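Side-chain contacts in ABC transporter ATP-binding protein (Sulfolobus tokodaii, PDB 2PJZ), which probably binds and hydrolyses ATP as the nucleotide-binding subunit of an ABC transporter, perhaps one for cobalt: residues F61-E66 / P147-L152; I2-V7 / T44-A49; E82-G87 / S140-S145; K32-G37 / N189-Y194. One frame throughout, in Å; residues are numbered along the deposited sequence. Where two conformers were deposited one is given.

From the N terminus, strand 2-11 opens contact 2, which closes when helix 43-50 packs back onto it. Before that, strand 32-36 has opened contact 4, whose loop ends only at 189-194; contacts 2 and 4 therefore cross. Within contact 4's long loop, contact 1 runs from the hairpin 61-66 to strand 149-153, and contact 3, from 82-87 to helix 131-144, lies wholly inside contact 1. Contacts 1 and 2 join the sheet of strands 17-28, 2-11, 59-62 and 65-66 to core strand 149-153 and helix 43-50. Contact 3 ties helix 131-144 to the chain after strand 76-78, and contact 4 joins core strand 32-36 to the loop entering strand 195-200.

Contact 1: residues F61-E66 / P147-L152; sequences FINGME and PEIVGL
Ile149 is the residue of 147-152 that meets the hairpin 61-66, reaching both Ile62 and Asn63 with its CD1 methyl. Just before it, Glu148 turns its carboxylate away, while its backbone is bonded to Glu177 of the neighbouring strand 177-182. At Ile149 the chain becomes a strand, bonded through its backbone to Arg75 and Ser77. Its CG1 stands anti to the carbonyl carbon (chi1 -54°) and its chain is then extended (chi2 180°), which carries CD1 out to the hairpin. There Ile149 CD1 lies 3.5 Å from Ile62 CG2, a tight fit for two methyls, and the two isoleucines cross obliquely. The same Ile149 CD1 also sits 3.6 Å from Asn63 ND2, with the asparagine arriving from the opposite direction. Ile149 also packs on Ile2 and Tyr76. Farther along, Gly151 O, on strand 149-153, which in this family probably leads to the Walker B aspartate, accepts a hydrogen bond from Thr78 OG1. On the hairpin side, Asn63 and Gly64 occupy the corners of a type I' turn, closed by Met65 N to Ile62 O (3.0 Å) and Ile62 N to Met65 O (2.9 Å). Asn63 ND2 is hydrogen-bonded with Tyr73 OH and Asn63 OD1 with Met1 N. No hydrogen bond crosses between the segments, so the antiparallel sheet meets the core strand through methyl packing, with the amide's polar demands met by other residues.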
loop_
_atom_site.group_PDB
_atom_site.type_symbol
_atom_site.label_atom_id
_atom_site.label_comp_id
_atom_site.label_asym_id
_atom_site.label_seq_id
_atom_site.Cartn_x
_atom_site.Cartn_y
_atom_site.Cartn_z
ATOM N N PHE A 61 -10.231 10.527 7.928
ATOM C CA PHE A 61 -9.925 10.733 9.358
ATOM C C PHE A 61 -8.887 9.747 9.850
ATOM O O PHE A 61 -9.036 8.541 9.619
ATOM C CB PHE A 61 -11.195 10.590 10.238
ATOM C CG PHE A 61 -12.297 11.577 9.884
ATOM C CD1 PHE A 61 -12.382 12.831 10.521
ATOM C CD2 PHE A 61 -13.202 11.264 8.904
ATOM C CE1 PHE A 61 -13.416 13.750 10.191
ATOM C CE2 PHE A 61 -14.262 12.151 8.575
ATOM C CZ PHE A 61 -14.337 13.421 9.202
ATOM N N ILE A 62 -7.845 10.246 10.506
ATOM C CA ILE A 62 -6.861 9.383 11.158
ATOM C C ILE A 62 -6.999 9.636 12.659
ATOM O O ILE A 62 -6.768 10.739 13.120
ATOM C CB ILE A 62 -5.422 9.698 10.675
ATOM C CG1 ILE A 62 -5.322 9.530 9.122
ATOM C CG2 ILE A 62 -4.381 8.815 11.368
ATOM C CD1 ILE A 62 -3.961 9.984 8.578
ATOM N N ASN A 63 -7.447 8.622 13.384
ATOM C CA ASN A 63 -7.755 8.782 14.820
ATOM C C ASN A 63 -8.627 10.010 15.069
ATOM O O ASN A 63 -8.376 10.808 15.997
ATOM C CB ASN A 63 -6.470 8.728 15.673
ATOM C CG ASN A 63 -5.900 7.315 15.736
ATOM O OD1 ASN A 63 -6.625 6.334 15.543
ATOM N ND2 ASN A 63 -4.604 7.200 15.996
ATOM N N GLY A 64 -9.661 10.145 14.213
ATOM C CA GLY A 64 -10.676 11.186 14.346
ATOM C C GLY A 64 -10.237 12.568 13.871
ATOM O O GLY A 64 -11.033 13.500 13.917
ATOM N N MET A 65 -8.977 12.703 13.445
ATOM C CA MET A 65 -8.445 13.957 12.905
ATOM C C MET A 65 -8.589 13.936 11.382
ATOM O O MET A 65 -7.949 13.116 10.703
ATOM C CB MET A 65 -6.946 14.114 13.260
ATOM C CG MET A 65 -6.588 13.951 14.741
ATOM S SD MET A 65 -4.836 14.376 15.140
ATOM C CE MET A 65 -4.800 14.192 16.893
ATOM N N GLU A 66 -9.419 14.833 10.830
ATOM C CA GLU A 66 -9.536 14.941 9.383
ATOM C C GLU A 66 -8.185 15.370 8.790
ATOM O O GLU A 66 -7.436 16.183 9.379
ATOM C CB GLU A 66 -10.696 15.877 8.969
ATOM C CG GLU A 66 -11.406 15.428 7.658
ATOM C CD GLU A 66 -10.652 15.822 6.418
ATOM O OE1 GLU A 66 -10.551 14.992 5.503
ATOM O OE2 GLU A 66 -10.117 16.971 6.379
ATOM N N PRO A 147 5.796 3.534 13.862
ATOM C CA PRO A 147 4.503 4.189 13.691
ATOM C C PRO A 147 3.398 3.303 14.210
ATOM O O PRO A 147 3.483 2.049 14.133
ATOM C CB PRO A 147 4.363 4.296 12.150
ATOM C CG PRO A 147 5.220 3.164 11.606
ATOM C CD PRO A 147 6.397 3.127 12.571
ATOM N N GLU A 148 2.356 3.919 14.746
ATOM C CA GLU A 148 1.132 3.176 14.994
ATOM C C GLU A 148 0.351 2.914 13.696
ATOM O O GLU A 148 -0.394 1.942 13.594
ATOM C CB GLU A 148 0.227 3.948 15.957
ATOM C CG GLU A 148 0.810 4.123 17.369
ATOM C CD GLU A 148 1.139 2.829 18.094
ATOM O OE1 GLU A 148 0.613 1.732 17.739
ATOM O OE2 GLU A 148 1.946 2.932 19.048
ATOM N N ILE A 149 0.510 3.806 12.718
ATOM C CA ILE A 149 -0.308 3.755 11.506
ATOM C C ILE A 149 0.644 4.017 10.360
ATOM O O ILE A 149 1.369 4.978 10.396
ATOM C CB ILE A 149 -1.425 4.859 11.518
ATOM C CG1 ILE A 149 -2.260 4.747 12.815
ATOM C CG2 ILE A 149 -2.327 4.735 10.240
ATOM C CD1 ILE A 149 -3.433 5.848 12.925
ATOM N N VAL A 150 0.593 3.188 9.317
ATOM C CA VAL A 150 1.540 3.361 8.192
ATOM C C VAL A 150 0.800 3.261 6.807
ATOM O O VAL A 150 -0.144 2.479 6.635
ATOM C CB VAL A 150 2.730 2.332 8.390
ATOM C CG1 VAL A 150 2.224 0.878 8.146
ATOM C CG2 VAL A 150 3.962 2.682 7.562
ATOM N N GLY A 151 1.231 4.055 5.829
ATOM C CA GLY A 151 0.737 3.941 4.459
ATOM C C GLY A 151 1.929 3.537 3.622
ATOM O O GLY A 151 2.872 4.309 3.449
ATOM N N LEU A 152 1.908 2.316 3.116
ATOM C CA LEU A 152 3.058 1.835 2.376
ATOM C C LEU A 152 2.725 1.639 0.902
ATOM O O LEU A 152 1.815 0.901 0.557
ATOM C CB LEU A 152 3.611 0.561 3.001
ATOM C CG LEU A 152 4.136 0.698 4.416
ATOM C CD1 LEU A 152 4.507 -0.683 4.971
ATOM C CD2 LEU A 152 5.352 1.650 4.451
#

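Contact 2: residues I2-V7 / T44-A49; sequences IQLKNV and TTLLRA. With SO4 (sulfate ion), chain C.
The helix that follows the probable P-loop (Walker A) packs its inner side on strand 2-11, with Leu46 meeting Leu4 and Val7. The CD2 methyl of Leu4 comes within 4.2 Å of Leu46 CD1, and Leu46 CG lies equally near that methyl. Val7 adds its CG1, 4.4 Å from the same Leu46 CD1, so one leucine methyl is shared by two strand residues. The end of Leu46 comes nearer the strand than its first bond suggests; its chi1 (-142°) is well off a staggered value. That Val7 joins Leu4 on this side is consistent with the corner at Asn6, where Asn6 and Val7 both face Ile24 in a G1 beta bulge. Ile9 and Ile60 extend the apolar layer over Leu46, Val7 and Ala49. At the start of the helical segment, two residues before Leu46, Thr44 meets a sulfate ion, probably taken from the crystallisation liquor. Thr44 N donates to sulfate O2 (3.0 Å, N-H...O angle 153°), and Thr44 OG1 lies 2.9 Å from that same O2; this hydroxyl also has Asp153 OD1 within bonding reach, so the destination of its proton is unsettled. The sulfate is also hydrogen-bonded by Lys43 NZ, the amides of Gly40 and Gly42, and Ser41 OG. A phosphate-sized anion gripped by the loop, backed by a helix packed on the antiparallel sheet, is typical of the ATP site of ABC ATPases.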
loop_
_atom_site.group_PDB
_atom_site.type_symbol
_atom_site.label_atom_id
_atom_site.label_comp_id
_atom_site.label_asym_id
_atom_site.label_seq_id
_atom_site.Cartn_x
_atom_site.Cartn_y
_atom_site.Cartn_z
ATOM N N ILE A 2 -8.322 4.481 10.543
ATOM C CA ILE A 2 -8.305 5.297 9.307
ATOM C C ILE A 2 -9.693 5.175 8.730
ATOM O O ILE A 2 -10.212 4.047 8.586
ATOM C CB ILE A 2 -7.283 4.729 8.246
ATOM C CG1 ILE A 2 -5.857 4.693 8.806
ATOM C CG2 ILE A 2 -7.373 5.495 6.906
ATOM C CD1 ILE A 2 -4.905 3.808 7.969
ATOM N N GLN A 3 -10.345 6.306 8.478
ATOM C CA GLN A 3 -11.683 6.280 7.863
ATOM C C GLN A 3 -11.637 7.086 6.572
ATOM O O GLN A 3 -11.292 8.268 6.619
ATOM C CB GLN A 3 -12.732 6.933 8.741
ATOM C CG GLN A 3 -12.979 6.271 10.096
ATOM C CD GLN A 3 -13.703 7.223 11.009
ATOM O OE1 GLN A 3 -13.071 7.949 11.784
ATOM N NE2 GLN A 3 -15.033 7.278 10.879
ATOM N N LEU A 4 -11.973 6.447 5.444
ATOM C CA LEU A 4 -12.233 7.209 4.192
ATOM C C LEU A 4 -13.717 7.280 4.046
ATOM O O LEU A 4 -14.418 6.223 3.986
ATOM C CB LEU A 4 -11.590 6.550 2.953
ATOM C CG LEU A 4 -10.074 6.703 2.745
ATOM C CD1 LEU A 4 -9.243 6.188 3.926
ATOM C CD2 LEU A 4 -9.667 6.021 1.441
ATOM N N LYS A 5 -14.271 8.494 4.052
ATOM C CA LYS A 5 -15.739 8.647 3.960
ATOM C C LYS A 5 -16.138 9.421 2.711
ATOM O O LYS A 5 -16.067 10.655 2.691
ATOM C CB LYS A 5 -16.348 9.334 5.204
ATOM C CG LYS A 5 -15.856 8.831 6.574
ATOM C CD LYS A 5 -16.193 7.366 6.863
ATOM C CE LYS A 5 -17.705 7.119 7.141
ATOM N NZ LYS A 5 -17.970 5.679 7.482
ATOM N N ASN A 6 -16.537 8.677 1.684
ATOM C CA ASN A 6 -16.967 9.209 0.384
ATOM C C ASN A 6 -15.841 10.020 -0.282
ATOM O O ASN A 6 -16.032 11.173 -0.684
ATOM C CB ASN A 6 -18.222 10.095 0.548
ATOM C CG ASN A 6 -18.899 10.393 -0.788
ATOM O OD1 ASN A 6 -18.995 9.513 -1.642
ATOM N ND2 ASN A 6 -19.350 11.625 -0.969
ATOM N N VAL A 7 -14.668 9.407 -0.376
ATOM C CA VAL A 7 -13.502 10.071 -0.968
ATOM C C VAL A 7 -13.567 10.027 -2.502
ATOM O O VAL A 7 -13.932 9.004 -3.082
ATOM C CB VAL A 7 -12.190 9.433 -0.451
ATOM C CG1 VAL A 7 -10.948 10.042 -1.157
ATOM C CG2 VAL A 7 -12.099 9.688 1.056
ATOM N N THR A 44 -1.865 4.559 -5.565
ATOM C CA THR A 44 -0.847 5.419 -5.029
ATOM C C THR A 44 -1.446 6.804 -4.737
ATOM O O THR A 44 -1.127 7.416 -3.717
ATOM C CB THR A 44 0.381 5.548 -5.972
ATOM O OG1 THR A 44 0.997 4.274 -6.108
ATOM C CG2 THR A 44 1.413 6.559 -5.417
ATOM N N THR A 45 -2.320 7.263 -5.632
ATOM C CA THR A 45 -3.034 8.521 -5.439
ATOM C C THR A 45 -3.857 8.488 -4.145
ATOM O O THR A 45 -3.903 9.466 -3.414
ATOM C CB THR A 45 -3.927 8.870 -6.655
ATOM O OG1 THR A 45 -3.071 9.069 -7.788
ATOM C CG2 THR A 45 -4.666 10.151 -6.411
ATOM N N LEU A 46 -4.491 7.363 -3.866
ATOM C CA LEU A 46 -5.248 7.210 -2.609
ATOM C C LEU A 46 -4.348 7.347 -1.378
ATOM O O LEU A 46 -4.668 8.078 -0.437
ATOM C CB LEU A 46 -5.959 5.857 -2.612
ATOM C CG LEU A 46 -7.356 5.625 -2.043
ATOM C CD1 LEU A 46 -8.326 6.702 -2.463
ATOM C CD2 LEU A 46 -7.836 4.259 -2.602
ATOM N N LEU A 47 -3.189 6.694 -1.409
ATOM C CA LEU A 47 -2.230 6.836 -0.329
ATOM C C LEU A 47 -1.709 8.250 -0.183
ATOM O O LEU A 47 -1.492 8.719 0.937
ATOM C CB LEU A 47 -1.057 5.880 -0.575
ATOM C CG LEU A 47 -0.551 5.012 0.567
ATOM C CD1 LEU A 47 -1.653 4.406 1.526
ATOM C CD2 LEU A 47 0.282 3.884 -0.065
ATOM N N ARG A 48 -1.488 8.938 -1.305
ATOM C CA ARG A 48 -1.027 10.319 -1.241
ATOM C C ARG A 48 -2.081 11.200 -0.532
ATOM O O ARG A 48 -1.738 12.016 0.314
ATOM C CB ARG A 48 -0.661 10.839 -2.647
ATOM C CG ARG A 48 0.708 10.326 -3.161
ATOM C CD ARG A 48 0.962 10.667 -4.640
ATOM N NE ARG A 48 1.218 12.087 -4.847
ATOM C CZ ARG A 48 1.091 12.733 -6.005
ATOM N NH1 ARG A 48 0.690 12.106 -7.106
ATOM N NH2 ARG A 48 1.371 14.025 -6.060
ATOM N N ALA A 49 -3.353 11.028 -0.874
ATOM C CA ALA A 49 -4.437 11.759 -0.209
ATOM C C ALA A 49 -4.470 11.477 1.306
ATOM O O ALA A 49 -4.556 12.404 2.126
ATOM C CB ALA A 49 -5.767 11.437 -0.841
HETATM S S SO4 C . -1.659 3.005 -9.283
HETATM O O1 SO4 C . -2.275 4.233 -9.851
HETATM O O2 SO4 C . -0.845 3.399 -8.120
HETATM O O3 SO4 C . -2.647 2.039 -8.833
HETATM O O4 SO4 C . -0.740 2.409 -10.226
#

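Contact 3: residues E82-G87 / S140-S145; sequences EAYEIG and SLALAS
Tyr84 OH is hydrogen-bonded to Thr78 O and lies 3.6 Å from Ala142 N, which it does not bond. The loop 82-87, between strand 76-78 and helix 90-100, probably corresponds to the Q-loop region, and helix 131-144 probably begins in the signature motif, as in other ABC ATPases; Tyr84 reaches from the loop to the helix. Its CG, anti to the carbonyl carbon (chi1 -54°) and beside the backbone N, sends the ring toward the helix. Tyr84 and Leu141 run antiparallel past one another and meet obliquely: Tyr84 CE1 is 3.7 Å from Leu141 CD1 and 3.8 Å from Leu141 CB. Ala83 CB lies 3.7 Å above one face of the Tyr84 ring, toward its rim. Ile93 of helix 90-100 touches both Tyr84 and Leu141, and Tyr97 brings its own ring against that of Tyr84, the planes at about 35°. With a leucine in place of Tyr84, Thr78 O would probably lose its hydroxyl partner and a gap would open beside Leu141. Near the end of the helix, the carbonyl oxygen of Ala142 is bonded by Ser77 OG and more weakly approached by Ser145 OG at 3.2 Å, a hydroxyl whose proton may go to another acceptor instead. The Ala142 CB methyl lies 4.0 Å from Tyr84 OH.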
loop_
_atom_site.group_PDB
_atom_site.type_symbol
_atom_site.label_atom_id
_atom_site.label_comp_id
_atom_site.label_asym_id
_atom_site.label_seq_id
_atom_site.Cartn_x
_atom_site.Cartn_y
_atom_site.Cartn_z
ATOM N N GLU A 82 7.332 11.490 -1.884
ATOM C CA GLU A 82 6.980 12.890 -1.558
ATOM C C GLU A 82 7.323 13.278 -0.101
ATOM O O GLU A 82 7.527 14.465 0.214
ATOM C CB GLU A 82 5.482 13.133 -1.799
ATOM C CG GLU A 82 5.019 13.147 -3.260
ATOM C CD GLU A 82 4.645 11.779 -3.828
ATOM O OE1 GLU A 82 5.012 10.700 -3.280
ATOM O OE2 GLU A 82 3.985 11.787 -4.882
ATOM N N ALA A 83 7.390 12.287 0.785
ATOM C CA ALA A 83 7.727 12.535 2.210
ATOM C C ALA A 83 9.232 12.748 2.459
ATOM O O ALA A 83 9.638 13.103 3.571
ATOM C CB ALA A 83 7.175 11.386 3.112
ATOM N N TYR A 84 10.059 12.515 1.437
ATOM C CA TYR A 84 11.513 12.507 1.605
ATOM C C TYR A 84 12.182 13.364 0.553
ATOM O O TYR A 84 11.698 13.478 -0.568
ATOM C CB TYR A 84 12.053 11.082 1.566
ATOM C CG TYR A 84 11.337 10.206 2.566
ATOM C CD1 TYR A 84 11.677 10.248 3.923
ATOM C CD2 TYR A 84 10.275 9.389 2.172
ATOM C CE1 TYR A 84 11.008 9.468 4.853
ATOM C CE2 TYR A 84 9.590 8.592 3.109
ATOM C CZ TYR A 84 9.976 8.640 4.446
ATOM O OH TYR A 84 9.326 7.883 5.390
ATOM N N GLU A 85 13.285 13.989 0.933
ATOM C CA GLU A 85 13.909 14.982 0.065
ATOM C C GLU A 85 14.976 14.294 -0.746
ATOM O O GLU A 85 16.045 13.961 -0.241
ATOM C CB GLU A 85 14.457 16.158 0.867
ATOM C CG GLU A 85 13.372 17.018 1.491
ATOM C CD GLU A 85 13.925 17.970 2.537
ATOM O OE1 GLU A 85 15.146 18.275 2.480
ATOM O OE2 GLU A 85 13.143 18.409 3.421
ATOM N N ILE A 86 14.650 14.060 -2.011
ATOM C CA ILE A 86 15.485 13.270 -2.886
ATOM C C ILE A 86 16.905 13.886 -2.910
ATOM O O ILE A 86 17.901 13.163 -2.895
ATOM C CB ILE A 86 14.777 13.070 -4.291
ATOM C CG1 ILE A 86 14.597 11.580 -4.618
ATOM C CG2 ILE A 86 15.467 13.812 -5.415
ATOM C CD1 ILE A 86 13.909 11.310 -5.968
ATOM N N GLY A 87 16.971 15.217 -2.828
ATOM C CA GLY A 87 18.211 15.988 -2.964
ATOM C C GLY A 87 19.282 15.861 -1.888
ATOM O O GLY A 87 20.480 15.849 -2.217
ATOM N N SER A 140 12.204 1.633 5.254
ATOM C CA SER A 140 12.949 1.558 6.501
ATOM C C SER A 140 12.783 2.854 7.311
ATOM O O SER A 140 12.545 2.807 8.519
ATOM C CB SER A 140 14.433 1.247 6.215
ATOM O OG SER A 140 14.557 -0.038 5.651
ATOM N N LEU A 141 12.884 4.005 6.658
ATOM C CA LEU A 141 12.598 5.288 7.341
ATOM C C LEU A 141 11.171 5.332 7.952
ATOM O O LEU A 141 10.979 5.782 9.098
ATOM C CB LEU A 141 12.769 6.454 6.365
ATOM C CG LEU A 141 14.210 6.794 5.942
ATOM C CD1 LEU A 141 14.169 7.627 4.677
ATOM C CD2 LEU A 141 14.986 7.540 7.052
ATOM N N ALA A 142 10.189 4.893 7.172
ATOM C CA ALA A 142 8.802 4.864 7.662
ATOM C C ALA A 142 8.685 3.985 8.931
ATOM O O ALA A 142 8.035 4.371 9.905
ATOM C CB ALA A 142 7.864 4.377 6.580
ATOM N N LEU A 143 9.319 2.811 8.910
ATOM C CA LEU A 143 9.148 1.836 9.992
ATOM C C LEU A 143 9.995 2.101 11.214
ATOM O O LEU A 143 9.636 1.663 12.325
ATOM C CB LEU A 143 9.396 0.404 9.502
ATOM C CG LEU A 143 8.490 -0.090 8.360
ATOM C CD1 LEU A 143 8.967 -1.433 7.925
ATOM C CD2 LEU A 143 7.007 -0.161 8.741
ATOM N N ALA A 144 11.125 2.781 11.031
ATOM C CA ALA A 144 12.067 2.943 12.150
ATOM C C ALA A 144 11.587 3.951 13.190
ATOM O O ALA A 144 12.142 4.038 14.277
ATOM C CB ALA A 144 13.451 3.290 11.649
ATOM N N SER A 145 10.533 4.701 12.875
ATOM C CA SER A 145 9.851 5.479 13.898
ATOM C C SER A 145 8.801 4.714 14.715
ATOM O O SER A 145 8.090 5.321 15.542
ATOM C CB SER A 145 9.231 6.747 13.295
ATOM O OG SER A 145 8.264 6.402 12.329
#

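Contact 4: residues K32-G37 / N189-Y194; sequences KVIILG and NLYKEY
Lys32 NZ donates a hydrogen bond of 2.7 Å to Tyr194 OH, the one polar link between the two segments. The lysine runs alongside the tyrosine, pointing the same way, and approaches from the ring edge: NZ is near the ring plane and CD lies in it, while Lys32 CB is 3.6 Å from Tyr194 CE1. Two bends in the lysine chain, chi3 -114° and chi4 85°, turn the amine onto the phenol oxygen. Two residues on, Ile34 offers its CD1 methyl to Tyr191 CB at 3.6 Å and to Tyr194 CB at 4.2 Å, and it crosses the Tyr191 side chain at about a right angle. The strand 32-36 lies in the parallel core of the ABC ATPase domain, directly before the probable P-loop, while 189-194 is the connection that leads into strand 195-200, its neighbour in the sheet; Ile34 is bonded through its backbone to Lys195 and Tyr197. Within the loop, the two tyrosines brace one another: Tyr191 CD1 stands 3.8 Å above one face of the Tyr194 ring, over its centre, and Tyr194 CE1 lies in the plane of the Tyr191 ring at its edge. A type I turn sets them together, with Tyr194 N bonded to Tyr191 O at 3.0 Å. Replacing Tyr194 with a valine is likely to leave the Lys32 amine without its hydroxyl mate and Tyr191 without the ring face it rests on. Farther out, Tyr191 OH is bonded to Ser168 OG on helix 161-173, and Lys172 of that helix packs against both tyrosines.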
loop_
_atom_site.group_PDB
_atom_site.type_symbol
_atom_site.label_atom_id
_atom_site.label_comp_id
_atom_site.label_asym_id
_atom_site.label_seq_id
_atom_site.Cartn_x
_atom_site.Cartn_y
_atom_site.Cartn_z
ATOM N N LYS A 32 -3.036 -4.099 9.470
ATOM C CA LYS A 32 -2.698 -3.654 8.096
ATOM C C LYS A 32 -3.612 -4.320 7.102
ATOM O O LYS A 32 -3.908 -5.498 7.233
ATOM C CB LYS A 32 -1.267 -4.049 7.743
ATOM C CG LYS A 32 -0.207 -3.196 8.415
ATOM C CD LYS A 32 1.201 -3.768 8.122
ATOM C CE LYS A 32 1.892 -4.290 9.392
ATOM N NZ LYS A 32 1.579 -5.733 9.853
ATOM N N VAL A 33 -4.102 -3.578 6.115
ATOM C CA VAL A 33 -4.843 -4.235 5.042
ATOM C C VAL A 33 -4.077 -3.961 3.742
ATOM O O VAL A 33 -3.304 -2.982 3.653
ATOM C CB VAL A 33 -6.320 -3.796 4.951
ATOM C CG1 VAL A 33 -7.049 -4.070 6.292
ATOM C CG2 VAL A 33 -6.452 -2.295 4.518
ATOM N N ILE A 34 -4.279 -4.818 2.758
ATOM C CA ILE A 34 -3.604 -4.657 1.483
ATOM C C ILE A 34 -4.616 -4.239 0.433
ATOM O O ILE A 34 -5.715 -4.785 0.362
ATOM C CB ILE A 34 -2.901 -5.983 1.050
ATOM C CG1 ILE A 34 -1.836 -6.365 2.076
ATOM C CG2 ILE A 34 -2.275 -5.846 -0.374
ATOM C CD1 ILE A 34 -1.380 -7.824 1.951
ATOM N N ILE A 35 -4.275 -3.236 -0.368
ATOM C CA ILE A 35 -5.179 -2.844 -1.423
ATOM C C ILE A 35 -4.471 -3.290 -2.688
ATOM O O ILE A 35 -3.318 -2.902 -2.913
ATOM C CB ILE A 35 -5.406 -1.308 -1.449
ATOM C CG1 ILE A 35 -6.188 -0.870 -0.195
ATOM C CG2 ILE A 35 -6.155 -0.898 -2.742
ATOM C CD1 ILE A 35 -6.461 0.671 -0.163
ATOM N N LEU A 36 -5.164 -4.135 -3.467
ATOM C CA LEU A 36 -4.596 -4.721 -4.687
ATOM C C LEU A 36 -5.238 -4.059 -5.859
ATOM O O LEU A 36 -6.444 -3.919 -5.911
ATOM C CB LEU A 36 -4.906 -6.235 -4.788
ATOM C CG LEU A 36 -4.332 -7.147 -3.737
ATOM C CD1 LEU A 36 -4.932 -8.568 -3.896
ATOM C CD2 LEU A 36 -2.781 -7.144 -3.846
ATOM N N GLY A 37 -4.446 -3.604 -6.807
ATOM C CA GLY A 37 -5.090 -2.991 -7.965
ATOM C C GLY A 37 -4.064 -2.949 -9.064
ATOM O O GLY A 37 -2.881 -2.838 -8.772
ATOM N N ASN A 189 1.859 -14.422 -0.610
ATOM C CA ASN A 189 2.082 -15.654 0.144
ATOM C C ASN A 189 2.742 -15.381 1.483
ATOM O O ASN A 189 2.770 -16.243 2.357
ATOM C CB ASN A 189 2.963 -16.609 -0.657
ATOM C CG ASN A 189 4.357 -16.069 -0.834
ATOM O OD1 ASN A 189 4.656 -15.402 -1.831
ATOM N ND2 ASN A 189 5.206 -16.290 0.162
ATOM N N LEU A 190 3.316 -14.196 1.629
ATOM C CA LEU A 190 3.899 -13.794 2.912
ATOM C C LEU A 190 2.888 -13.034 3.775
ATOM O O LEU A 190 3.193 -12.666 4.905
ATOM C CB LEU A 190 5.140 -12.924 2.687
ATOM C CG LEU A 190 6.437 -13.631 2.267
ATOM C CD1 LEU A 190 7.517 -12.586 2.084
ATOM C CD2 LEU A 190 6.860 -14.673 3.310
ATOM N N TYR A 191 1.685 -12.817 3.246
ATOM C CA TYR A 191 0.696 -11.988 3.931
ATOM C C TYR A 191 -0.646 -12.665 4.120
ATOM O O TYR A 191 -1.669 -11.997 4.135
ATOM C CB TYR A 191 0.554 -10.632 3.219
ATOM C CG TYR A 191 1.782 -9.796 3.391
ATOM C CD1 TYR A 191 1.902 -8.901 4.457
ATOM C CD2 TYR A 191 2.872 -9.941 2.521
ATOM C CE1 TYR A 191 3.064 -8.151 4.634
ATOM C CE2 TYR A 191 4.026 -9.200 2.695
ATOM C CZ TYR A 191 4.113 -8.302 3.745
ATOM O OH TYR A 191 5.268 -7.575 3.899
ATOM N N LYS A 192 -0.624 -13.985 4.339
ATOM C CA LYS A 192 -1.837 -14.805 4.473
ATOM C C LYS A 192 -2.722 -14.372 5.614
ATOM O O LYS A 192 -3.961 -14.465 5.514
ATOM C CB LYS A 192 -1.476 -16.295 4.662
ATOM C CG LYS A 192 -0.622 -16.858 3.563
ATOM C CD LYS A 192 -0.138 -18.298 3.875
ATOM C CE LYS A 192 0.416 -18.930 2.601
ATOM N NZ LYS A 192 0.675 -20.403 2.788
ATOM N N GLU A 193 -2.118 -13.877 6.687
ATOM C CA GLU A 193 -2.910 -13.491 7.862
ATOM C C GLU A 193 -3.572 -12.110 7.709
ATOM O O GLU A 193 -4.284 -11.636 8.615
ATOM C CB GLU A 193 -2.065 -13.604 9.154
ATOM C CG GLU A 193 -0.896 -12.608 9.307
ATOM C CD GLU A 193 0.423 -12.961 8.586
ATOM O OE1 GLU A 193 1.481 -12.881 9.275
ATOM O OE2 GLU A 193 0.431 -13.253 7.360
ATOM N N TYR A 194 -3.377 -11.489 6.546
ATOM C CA TYR A 194 -3.847 -10.100 6.314
ATOM C C TYR A 194 -5.109 -10.078 5.507
ATOM O O TYR A 194 -5.419 -11.064 4.850
ATOM C CB TYR A 194 -2.769 -9.286 5.604
ATOM C CG TYR A 194 -1.619 -8.984 6.497
ATOM C CD1 TYR A 194 -1.158 -7.686 6.672
ATOM C CD2 TYR A 194 -0.971 -10.013 7.173
ATOM C CE1 TYR A 194 -0.068 -7.433 7.539
ATOM C CE2 TYR A 194 0.068 -9.772 8.026
ATOM C CZ TYR A 194 0.521 -8.499 8.216
ATOM O OH TYR A 194 1.579 -8.345 9.082
#